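Local coordinates for protein ApRick protease (Rickettsia conorii, PDB 5C9F) that is a retropepsin-like protein that probably acts as an aspartic endopeptidase, this chain being the protease domain of a longer, probably membrane-bound protein, at residues Y66-N70 against G71-A75. Sequence-based numbering, arbitrary orientation.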
loop_
_atom_site.group_PDB
_atom_site.type_symbol
_atom_site.label_atom_id
_atom_site.label_comp_id
_atom_site.label_asym_id
_atom_site.label_seq_id
_atom_site.Cartn_x
_atom_site.Cartn_y
_atom_site.Cartn_z
ATOM N N TYR A 66 -6.212 -34.388 17.900
ATOM C CA TYR A 66 -4.972 -33.688 17.627
ATOM C C TYR A 66 -3.838 -34.462 18.273
ATOM O O TYR A 66 -4.026 -35.082 19.318
ATOM C CB TYR A 66 -5.083 -32.249 18.083
ATOM C CG TYR A 66 -5.876 -31.449 17.106
ATOM C CD1 TYR A 66 -7.272 -31.494 17.091
ATOM C CD2 TYR A 66 -5.227 -30.675 16.160
ATOM C CE1 TYR A 66 -7.990 -30.779 16.148
ATOM C CE2 TYR A 66 -5.924 -29.945 15.248
ATOM C CZ TYR A 66 -7.295 -30.024 15.235
ATOM O OH TYR A 66 -7.948 -29.288 14.319
ATOM N N LEU A 67 -2.714 -34.542 17.560
ATOM C CA LEU A 67 -1.480 -35.215 18.007
ATOM C C LEU A 67 -0.549 -34.142 18.554
ATOM O O LEU A 67 0.087 -33.425 17.780
ATOM C CB LEU A 67 -0.857 -36.016 16.845
ATOM C CG LEU A 67 -1.836 -36.985 16.148
ATOM C CD1 LEU A 67 -1.328 -37.422 14.792
ATOM C CD2 LEU A 67 -2.118 -38.196 17.025
ATOM N N THR A 68 -0.517 -33.980 19.884
ATOM C CA THR A 68 0.204 -32.869 20.535
ATOM C C THR A 68 1.533 -33.328 21.121
ATOM O O THR A 68 1.988 -34.448 20.872
ATOM C CB THR A 68 -0.623 -32.210 21.691
ATOM O OG1 THR A 68 -1.997 -32.613 21.655
ATOM C CG2 THR A 68 -0.545 -30.671 21.637
ATOM N N ALA A 69 2.145 -32.444 21.910
ATOM C CA ALA A 69 3.381 -32.734 22.632
ATOM C C ALA A 69 3.124 -33.787 23.727
ATOM O O ALA A 69 3.914 -34.732 23.886
ATOM C CB ALA A 69 3.958 -31.438 23.211
ATOM N N ASN A 70 1.998 -33.637 24.434
ATOM C CA ASN A 70 1.491 -34.655 25.372
ATOM C C ASN A 70 0.782 -35.809 24.655
ATOM O O ASN A 70 0.166 -36.663 25.295
ATOM C CB ASN A 70 0.523 -34.035 26.396
ATOM C CG ASN A 70 1.230 -33.255 27.503
ATOM O OD1 ASN A 70 2.447 -33.042 27.480
ATOM N ND2 ASN A 70 0.450 -32.818 28.486
ATOM N N GLY A 71 0.889 -35.839 23.328
ATOM C CA GLY A 71 0.185 -36.816 22.498
ATOM C C GLY A 71 -1.283 -36.499 22.248
ATOM O O GLY A 71 -1.702 -35.327 22.308
ATOM N N GLU A 72 -2.048 -37.562 21.988
ATOM C CA GLU A 72 -3.393 -37.476 21.411
ATOM C C GLU A 72 -4.407 -36.790 22.283
ATOM O O GLU A 72 -4.702 -37.303 23.377
ATOM C CB GLU A 72 -3.943 -38.894 21.132
ATOM C CG GLU A 72 -4.003 -39.214 19.674
ATOM C CD GLU A 72 -4.411 -40.634 19.357
ATOM O OE1 GLU A 72 -3.560 -41.308 18.821
ATOM O OE2 GLU A 72 -5.537 -41.078 19.650
ATOM N N ASN A 73 -4.991 -35.700 21.805
ATOM C CA ASN A 73 -6.135 -35.089 22.523
ATOM C C ASN A 73 -7.364 -34.978 21.683
ATOM O O ASN A 73 -7.287 -34.674 20.497
ATOM C CB ASN A 73 -5.773 -33.721 23.081
ATOM C CG ASN A 73 -4.629 -33.804 24.115
ATOM O OD1 ASN A 73 -4.521 -34.779 24.855
ATOM N ND2 ASN A 73 -3.766 -32.801 24.137
ATOM N N LYS A 74 -8.510 -35.095 22.320
ATOM C CA LYS A 74 -9.795 -34.904 21.619
ATOM C C LYS A 74 -10.143 -33.403 21.489
ATOM O O LYS A 74 -9.876 -32.602 22.390
ATOM C CB LYS A 74 -10.920 -35.679 22.339
ATOM C CG LYS A 74 -10.707 -37.181 22.326
ATOM C CD LYS A 74 -10.693 -37.708 20.913
ATOM C CE LYS A 74 -11.999 -37.572 20.200
ATOM N NZ LYS A 74 -13.183 -38.061 20.932
ATOM N N ALA A 75 -10.757 -33.044 20.374
ATOM C CA ALA A 75 -11.245 -31.700 20.132
ATOM C C ALA A 75 -12.524 -31.634 19.287
ATOM O O ALA A 75 -12.809 -32.535 18.475
ATOM C CB ALA A 75 -10.122 -30.843 19.512
#
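Tyr66 and Asn73 form an antiparallel hydrogen-bonded pair in the β-hairpin made by strands 64-68 and 71-84, whose place in the retropepsin-like fold is consistent with that of the flap. Tyr66 N gives a nearly straight bond to Asn73 O (2.8 Å), and Asn73 N returns one to Tyr66 O (2.7 Å), both in the plane of the accepting carbonyl. Between these strands the chain reverses through a type I turn with Ala69 and Asn70 at its corners; both are poorly ordered, and the closing bond from Gly71 N to Thr68 O is weak.

The Tyr66 and Asn73 side chains share one face of the hairpin. With CG beside the backbone N (chi1 -77°), the Tyr66 ring turns its CD1 side to the methyl of Ala75, which meets it obliquely, CB 3.8 Å from CD1. Beyond the hairpin the ring stacks with His95, and its OH is hydrogen-bonded to Asp42, so both the rotation and the far end of the ring are restrained. The Asn73 side chain crosses that of Thr68 at about a right angle; its ND2 comes 3.1 Å from Thr68 OG1 at a poor angle for a bond, and is hydrogen-bonded instead to Asp100.

Leu67 and Glu72, a non-hydrogen-bonded pair, run side by side on the other face. The contact is made by the aliphatic part of Glu72, whose CG sits 3.4 Å from Leu67 CD2.

Near the turn, Thr68 holds OG1 almost eclipsed with its own N (chi1 -14°), which swings the hydroxyl round to the acceptor already used by its backbone N, Gly71 O. The hydroxyl OG1 lies 2.8 Å from Gly71 O and only 19° from the carbonyl plane, whereas Thr68 N reaches the same oxygen from well above that plane.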